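Local atomic coordinates of transmembrane beta-barrels (Synthetic construct, PDB entry 6X9Z), a protein that was designed from scratch to fold into an eight-stranded antiparallel beta-barrel that spans a membrane. Residues Q3-L8 and V32-F37; D19-V24 and W44-L49. All coordinates share one frame; numbering follows the deposited sequence.

The two contacts illustrate how a transmembrane beta-barrel is finished at its ends. Their centres lie 30 Å apart, on opposite sides of the centre of the chain, and their nearest atoms are about 16 Å from each other, so neither touches the other. Strand 36-45 connects them: its start belongs to contact 1 and its end to contact 2, while strand 22-31 runs beside it. Contact 1 closes the segment ahead of strand 8-17 onto the turn between these two strands, using a buried amide; contact 2 joins the opposite ends of the same strand pair, where asparagines and an aspartate bridge strand and turn.

Contact 1: residues Q3-L8 and V32-F37; sequences QKPGTL and VSPYLF
The backbones of Q3 and P34 meet where the segment ahead of strand 8-17 passes the turn joining strands 22-31 and 36-45, and Q3 N donates to P34 O at 2.8 Å. The side chain of Q3 then follows the turn inward: CG stands beside its own backbone N (chi1 -61°) and the chain beyond is extended, which carries the amide toward the carbonyls of the turn. There NE2 donates to L36 O at 2.9 Å, with that oxygen in the amide plane although the nitrogen lies above the carbonyl plane of L36. A second, weak bond runs from NE2 to S33 O. The other end of the amide, OE1, comes within 3.7 Å of F37 CD2, the amide and ring planes being 70° apart. Nearer the surface the packing is between prolines, P5 CG lying 3.9 Å from P34 CD. P5 belongs to a type II turn from K4 to T7, whose K4 O accepts from both T7 N and T7 OG1. A leucine here would probably leave L36 O, and more weakly S33 O, without this donor. The amide of Q3 thus meets two carbonyls of the strand-connecting turn, one by a good bond and one weakly, and with Q3 N to P34 O this joins the N-terminal segment to the barrel end.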
ATOM      1  N   GLN A   3       4.285   6.319 -14.378  1.00 32.84           N
ATOM      2  CA  GLN A   3       3.201   6.963 -13.656  1.00 32.52           C
ATOM      3  C   GLN A   3       2.942   8.345 -14.246  1.00 32.46           C
ATOM      4  O   GLN A   3       3.801   8.938 -14.902  1.00 32.84           O
ATOM      5  CB  GLN A   3       3.535   7.119 -12.174  1.00 31.63           C
ATOM      6  CG  GLN A   3       3.788   5.841 -11.410  1.00 31.63           C
ATOM      7  CD  GLN A   3       4.308   6.127 -10.016  1.00 31.34           C
ATOM      8  OE1 GLN A   3       3.851   5.539  -9.033  1.00 31.23           O
ATOM      9  NE2 GLN A   3       5.271   7.040  -9.922  1.00 30.80           N
ATOM     10  N   LYS A   4       1.745   8.862 -13.988  0.38 32.71           N
ATOM     11  CA  LYS A   4       1.445  10.252 -14.290  1.00 32.82           C
ATOM     12  C   LYS A   4       1.723  11.072 -13.043  1.00 32.42           C
ATOM     13  O   LYS A   4       0.955  10.978 -12.074  1.00 32.27           O
ATOM     14  CB  LYS A   4      -0.011  10.414 -14.723  1.00 33.09           C
ATOM     15  CG  LYS A   4      -0.359  11.806 -15.218  1.00 33.01           C
ATOM     16  CD  LYS A   4       0.490  12.166 -16.422  1.00 33.93           C
ATOM     17  CE  LYS A   4       0.067  13.479 -17.045  0.20 34.75           C
ATOM     18  NZ  LYS A   4       0.886  13.746 -18.255  1.00 34.92           N
ATOM     19  N   PRO A   5       2.800  11.859 -12.999  1.00 32.11           N
ATOM     20  CA  PRO A   5       3.120  12.615 -11.782  1.00 31.75           C
ATOM     21  C   PRO A   5       1.960  13.501 -11.353  1.00 31.93           C
ATOM     22  O   PRO A   5       1.337  14.184 -12.171  1.00 31.23           O
ATOM     23  CB  PRO A   5       4.345  13.439 -12.192  1.00 31.66           C
ATOM     24  CG  PRO A   5       4.996  12.608 -13.244  1.00 32.36           C
ATOM     25  CD  PRO A   5       3.848  12.012 -14.022  1.00 32.73           C
ATOM     26  N   GLY A   6       1.670  13.473 -10.053  1.00 31.49           N
ATOM     27  CA  GLY A   6       0.522  14.155  -9.504  1.00 31.76           C
ATOM     28  C   GLY A   6      -0.704  13.283  -9.350  1.00 31.78           C
ATOM     29  O   GLY A   6      -1.706  13.747  -8.794  1.00 31.95           O
ATOM     30  N   THR A   7      -0.659  12.047  -9.839  1.00 31.67           N
ATOM     31  CA  THR A   7      -1.767  11.121  -9.646  1.00 32.64           C
ATOM     32  C   THR A   7      -1.946  10.844  -8.160  1.00 32.03           C
ATOM     33  O   THR A   7      -0.985  10.494  -7.468  1.00 31.82           O
ATOM     34  CB  THR A   7      -1.519   9.818 -10.402  1.00 33.30           C
ATOM     35  OG1 THR A   7      -1.502  10.079 -11.812  1.00 33.70           O
ATOM     36  CG2 THR A   7      -2.612   8.804 -10.091  1.00 34.29           C
ATOM     37  N   LEU A   8      -3.166  11.022  -7.667  0.46 32.29           N
ATOM     38  CA  LEU A   8      -3.512  10.721  -6.286  1.00 32.68           C
ATOM     39  C   LEU A   8      -4.522   9.587  -6.273  1.00 34.16           C
ATOM     40  O   LEU A   8      -5.532   9.637  -6.986  1.00 34.39           O
ATOM     41  CB  LEU A   8      -4.085  11.945  -5.574  1.00 33.21           C
ATOM     42  CG  LEU A   8      -4.380  11.762  -4.081  1.00 32.61           C
ATOM     43  CD1 LEU A   8      -3.108  11.505  -3.308  1.00 32.04           C
ATOM     44  CD2 LEU A   8      -5.112  12.984  -3.534  1.00 33.83           C
ATOM     45  N   VAL A  32       5.023  11.144  -7.153  1.00 30.63           N
ATOM     46  CA  VAL A  32       5.768  12.401  -7.191  1.00 30.56           C
ATOM     47  C   VAL A  32       6.616  12.548  -8.447  1.00 30.24           C
ATOM     48  O   VAL A  32       7.064  13.664  -8.748  1.00 30.30           O
ATOM     49  CB  VAL A  32       6.688  12.540  -5.962  1.00 30.48           C
ATOM     50  CG1 VAL A  32       5.876  12.459  -4.670  1.00 30.13           C
ATOM     51  CG2 VAL A  32       7.758  11.467  -5.988  1.00 30.16           C
ATOM     52  N   SER A  33       6.854  11.466  -9.179  1.00 30.53           N
ATOM     53  CA  SER A  33       7.696  11.471 -10.369  1.00 30.96           C
ATOM     54  C   SER A  33       7.246  10.312 -11.255  1.00 31.28           C
ATOM     55  O   SER A  33       6.325   9.570 -10.887  1.00 31.62           O
ATOM     56  CB  SER A  33       9.186  11.356  -9.990  1.00 30.89           C
ATOM     57  OG  SER A  33       9.465  10.140  -9.321  1.00 31.02           O
ATOM     58  N   PRO A  34       7.845  10.144 -12.445  1.00 32.17           N
ATOM     59  CA  PRO A  34       7.430   9.013 -13.298  1.00 32.00           C
ATOM     60  C   PRO A  34       7.503   7.644 -12.641  1.00 32.03           C
ATOM     61  O   PRO A  34       6.729   6.755 -13.023  0.41 31.94           O
ATOM     62  CB  PRO A  34       8.392   9.114 -14.486  1.00 32.92           C
ATOM     63  CG  PRO A  34       8.582  10.565 -14.643  1.00 34.06           C
ATOM     64  CD  PRO A  34       8.625  11.126 -13.227  1.00 33.06           C
ATOM     65  N   TYR A  35       8.389   7.433 -11.668  1.00 31.20           N
ATOM     66  CA  TYR A  35       8.549   6.110 -11.080  1.00 31.46           C
ATOM     67  C   TYR A  35       8.479   6.075  -9.559  1.00 30.72           C
ATOM     68  O   TYR A  35       8.281   4.988  -9.005  0.80 30.96           O
ATOM     69  CB  TYR A  35       9.873   5.477 -11.543  1.00 32.40           C
ATOM     70  CG  TYR A  35       9.957   5.309 -13.052  1.00 32.92           C
ATOM     71  CD1 TYR A  35      10.889   6.016 -13.806  1.00 33.67           C
ATOM     72  CD2 TYR A  35       9.087   4.457 -13.723  1.00 33.04           C
ATOM     73  CE1 TYR A  35      10.958   5.869 -15.187  1.00 34.45           C
ATOM     74  CE2 TYR A  35       9.151   4.303 -15.097  1.00 33.98           C
ATOM     75  CZ  TYR A  35      10.085   5.011 -15.824  1.00 34.79           C
ATOM     76  OH  TYR A  35      10.144   4.854 -17.190  1.00 34.42           O
ATOM     77  N   LEU A  36       8.601   7.203  -8.867  1.00 30.71           N
ATOM     78  CA  LEU A  36       8.550   7.219  -7.412  1.00 31.03           C
ATOM     79  C   LEU A  36       7.180   7.672  -6.924  1.00 31.08           C
ATOM     80  O   LEU A  36       6.455   8.390  -7.617  1.00 29.94           O
ATOM     81  CB  LEU A  36       9.633   8.133  -6.828  1.00 31.06           C
ATOM     82  CG  LEU A  36      11.073   7.773  -7.208  1.00 30.61           C
ATOM     83  CD1 LEU A  36      12.072   8.696  -6.529  1.00 30.38           C
ATOM     84  CD2 LEU A  36      11.365   6.318  -6.882  1.00 30.25           C
ATOM     85  N   PHE A  37       6.825   7.237  -5.720  1.00 30.42           N
ATOM     86  CA  PHE A  37       5.569   7.652  -5.121  1.00 30.64           C
ATOM     87  C   PHE A  37       5.717   7.675  -3.608  1.00 31.51           C
ATOM     88  O   PHE A  37       6.560   6.975  -3.042  1.00 30.70           O
ATOM     89  CB  PHE A  37       4.404   6.737  -5.531  1.00 30.72           C
ATOM     90  CG  PHE A  37       4.538   5.311  -5.058  1.00 30.89           C
ATOM     91  CD1 PHE A  37       3.917   4.894  -3.891  1.00 31.21           C
ATOM     92  CD2 PHE A  37       5.264   4.385  -5.792  1.00 30.74           C
ATOM     93  CE1 PHE A  37       4.032   3.586  -3.460  1.00 31.26           C
ATOM     94  CE2 PHE A  37       5.386   3.077  -5.361  1.00 30.62           C
ATOM     95  CZ  PHE A  37       4.764   2.676  -4.199  1.00 30.82           C
TER

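Contact 2: residues D19-V24 and W44-L49; sequences DNTVDV and WNNSSL
N45 ND2 makes two bonds at once, to D23 OD2 at 2.9 Å and to T21 OG1 at 3.2 Å, the latter almost straight (176°). Both acceptors lie in the plane of the N45 amide, yet the carboxylate of D23 is met from above its own plane, the two groups being turned 53° apart. D23 OD1 has its own partner in N17 ND2. The remaining end of the amide, N45 OD1, accepts from S47 N and S47 OG on opposite faces of its plane, the first bond forming an Asx turn, and the four bonds together would hold the amide against flipping. T21 OG1 in turn donates to D19 OD1, which also takes T21 N in a second Asx turn. Next along, N46 OD1 receives V22 N at 2.7 Å, while N46 N returns a bond to V22 O; chi1 of 64° sets the amide of N46 back over the V22 backbone. Farther along, V24 and W44 form a hydrogen-bonded antiparallel pair. Their side chains lie alongside one another on the surface, with V24 CG2 3.4 Å from W44 CE3 at the ring edge. Strand 22-31 is flanked by strand 8-17, on which V22 touches V14 and Y16, whereas strand 36-45 turns through a G1 bulge into strand 49-59, where F51 meets D23 and N50 meets W44.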
ATOM      1  N   ASP A  19       0.991 -14.056  11.617  1.00 36.09           N
ATOM      2  CA  ASP A  19       0.682 -14.302  13.019  0.94 35.56           C
ATOM      3  C   ASP A  19      -0.817 -14.458  13.269  1.00 35.60           C
ATOM      4  O   ASP A  19      -1.251 -14.393  14.425  0.46 35.88           O
ATOM      5  CB  ASP A  19       1.252 -13.184  13.895  0.56 34.99           C
ATOM      6  CG  ASP A  19       0.634 -11.828  13.598  1.00 35.39           C
ATOM      7  OD1 ASP A  19      -0.117 -11.712  12.607  0.62 35.80           O
ATOM      8  OD2 ASP A  19       0.900 -10.871  14.358  1.00 35.01           O
ATOM      9  N   ASN A  20      -1.605 -14.651  12.211  1.00 35.51           N
ATOM     10  CA  ASN A  20      -3.056 -14.832  12.298  0.79 35.52           C
ATOM     11  C   ASN A  20      -3.755 -13.597  12.854  1.00 35.45           C
ATOM     12  O   ASN A  20      -4.844 -13.691  13.427  0.44 35.88           O
ATOM     13  CB  ASN A  20      -3.425 -16.066  13.124  1.00 37.07           C
ATOM     14  CG  ASN A  20      -2.887 -17.346  12.529  1.00 38.04           C
ATOM     15  OD1 ASN A  20      -2.210 -18.125  13.206  1.00 41.28           O
ATOM     16  ND2 ASN A  20      -3.187 -17.575  11.257  1.00 38.11           N
ATOM     17  N   THR A  21      -3.136 -12.436  12.704  1.00 35.20           N
ATOM     18  CA  THR A  21      -3.831 -11.175  12.893  1.00 35.46           C
ATOM     19  C   THR A  21      -4.265 -10.639  11.532  1.00 35.87           C
ATOM     20  O   THR A  21      -3.871 -11.147  10.480  1.00 35.76           O
ATOM     21  CB  THR A  21      -2.948 -10.165  13.633  1.00 35.38           C
ATOM     22  OG1 THR A  21      -1.836  -9.792  12.808  1.00 35.21           O
ATOM     23  CG2 THR A  21      -2.434 -10.765  14.933  0.68 34.89           C
ATOM     24  N   VAL A  22      -5.107  -9.609  11.562  1.00 36.03           N
ATOM     25  CA  VAL A  22      -5.691  -9.025  10.359  1.00 36.10           C
ATOM     26  C   VAL A  22      -5.605  -7.511  10.478  1.00 36.22           C
ATOM     27  O   VAL A  22      -5.959  -6.947  11.520  1.00 35.77           O
ATOM     28  CB  VAL A  22      -7.155  -9.473  10.159  1.00 35.41           C
ATOM     29  CG1 VAL A  22      -7.806  -8.702   9.023  1.00 35.03           C
ATOM     30  CG2 VAL A  22      -7.229 -10.975   9.897  1.00 34.83           C
ATOM     31  N   ASP A  23      -5.117  -6.858   9.426  1.00 36.62           N
ATOM     32  CA  ASP A  23      -5.088  -5.405   9.350  1.00 36.46           C
ATOM     33  C   ASP A  23      -6.125  -4.914   8.350  1.00 36.17           C
ATOM     34  O   ASP A  23      -6.406  -5.573   7.346  1.00 35.78           O
ATOM     35  CB  ASP A  23      -3.712  -4.874   8.919  1.00 36.94           C
ATOM     36  CG  ASP A  23      -2.580  -5.364   9.804  1.00 38.83           C
ATOM     37  OD1 ASP A  23      -1.960  -6.389   9.454  1.00 42.91           O
ATOM     38  OD2 ASP A  23      -2.301  -4.720  10.840  1.00 37.92           O
ATOM     39  N   VAL A  24      -6.683  -3.743   8.632  1.00 36.16           N
ATOM     40  CA  VAL A  24      -7.413  -2.954   7.649  1.00 35.63           C
ATOM     41  C   VAL A  24      -6.697  -1.613   7.551  1.00 35.17           C
ATOM     42  O   VAL A  24      -6.512  -0.927   8.564  0.61 35.53           O
ATOM     43  CB  VAL A  24      -8.895  -2.783   8.024  0.93 35.74           C
ATOM     44  CG1 VAL A  24      -9.648  -4.084   7.796  0.63 34.99           C
ATOM     45  CG2 VAL A  24      -9.042  -2.351   9.472  1.00 35.71           C
ATOM     46  N   TRP A  44      -5.532  -0.370  11.178  1.00 37.05           N
ATOM     47  CA  TRP A  44      -5.984  -0.970  12.422  1.00 37.10           C
ATOM     48  C   TRP A  44      -5.737  -2.468  12.356  1.00 37.10           C
ATOM     49  O   TRP A  44      -6.076  -3.111  11.359  1.00 36.48           O
ATOM     50  CB  TRP A  44      -7.467  -0.674  12.667  1.00 37.28           C
ATOM     51  CG  TRP A  44      -8.041  -1.424  13.822  1.00 36.98           C
ATOM     52  CD1 TRP A  44      -7.963  -1.089  15.140  0.60 37.08           C
ATOM     53  CD2 TRP A  44      -8.789  -2.645  13.761  0.89 36.33           C
ATOM     54  NE1 TRP A  44      -8.615  -2.026  15.907  1.00 36.55           N
ATOM     55  CE2 TRP A  44      -9.130  -2.991  15.083  1.00 36.73           C
ATOM     56  CE3 TRP A  44      -9.204  -3.476  12.718  1.00 35.84           C
ATOM     57  CZ2 TRP A  44      -9.864  -4.134  15.387  1.00 36.35           C
ATOM     58  CZ3 TRP A  44      -9.928  -4.610  13.022  1.00 35.82           C
ATOM     59  CH2 TRP A  44     -10.253  -4.929  14.345  1.00 35.97           C
ATOM     60  N   ASN A  45      -5.137  -3.014  13.412  1.00 37.26           N
ATOM     61  CA  ASN A  45      -4.866  -4.438  13.525  1.00 36.64           C
ATOM     62  C   ASN A  45      -5.806  -5.033  14.562  1.00 36.22           C
ATOM     63  O   ASN A  45      -6.015  -4.448  15.629  1.00 36.24           O
ATOM     64  CB  ASN A  45      -3.401  -4.679  13.913  1.00 37.38           C
ATOM     65  CG  ASN A  45      -3.042  -6.156  13.993  1.00 36.66           C
ATOM     66  OD1 ASN A  45      -3.168  -6.783  15.044  1.00 35.95           O
ATOM     67  ND2 ASN A  45      -2.566  -6.709  12.884  1.00 36.92           N
ATOM     68  N   ASN A  46      -6.386  -6.193  14.242  1.00 35.43           N
ATOM     69  CA  ASN A  46      -7.385  -6.785  15.127  1.00 35.21           C
ATOM     70  C   ASN A  46      -6.810  -7.256  16.451  1.00 35.18           C
ATOM     71  O   ASN A  46      -7.526  -7.928  17.198  1.00 35.05           O
ATOM     72  CB  ASN A  46      -8.098  -7.947  14.432  1.00 34.70           C
ATOM     73  CG  ASN A  46      -7.169  -9.093  14.114  1.00 35.43           C
ATOM     74  OD1 ASN A  46      -5.951  -8.930  14.081  1.00 35.75           O
ATOM     75  ND2 ASN A  46      -7.740 -10.262  13.859  1.00 35.27           N
ATOM     76  N   SER A  47      -5.552  -6.958  16.773  1.00 35.36           N
ATOM     77  CA  SER A  47      -5.028  -7.160  18.115  1.00 35.26           C
ATOM     78  C   SER A  47      -5.056  -5.873  18.932  1.00 36.14           C
ATOM     79  O   SER A  47      -4.338  -5.767  19.933  1.00 35.93           O
ATOM     80  CB  SER A  47      -3.609  -7.728  18.056  1.00 34.54           C
ATOM     81  OG  SER A  47      -2.701  -6.795  17.500  1.00 35.42           O
ATOM     82  N   SER A  48      -5.883  -4.903  18.524  1.00 36.24           N
ATOM     83  CA  SER A  48      -6.016  -3.599  19.181  1.00 36.65           C
ATOM     84  C   SER A  48      -4.686  -2.841  19.147  1.00 37.59           C
ATOM     85  O   SER A  48      -3.985  -2.669  20.148  1.00 37.89           O
ATOM     86  CB  SER A  48      -6.550  -3.745  20.612  1.00 36.21           C
ATOM     87  OG  SER A  48      -7.953  -3.556  20.630  1.00 35.71           O
ATOM     88  N   LEU A  49      -4.373  -2.377  17.936  1.00 38.70           N
ATOM     89  CA  LEU A  49      -3.097  -1.725  17.661  1.00 40.06           C
ATOM     90  C   LEU A  49      -3.299  -0.888  16.397  1.00 40.83           C
ATOM     91  O   LEU A  49      -3.354  -1.441  15.295  1.00 39.80           O
ATOM     92  CB  LEU A  49      -1.990  -2.753  17.486  1.00 40.04           C
ATOM     93  CG  LEU A  49      -0.587  -2.252  17.140  1.00 43.07           C
ATOM     94  CD1 LEU A  49       0.037  -1.567  18.340  1.00 45.12           C
ATOM     95  CD2 LEU A  49       0.297  -3.395  16.663  1.00 42.91           C
TER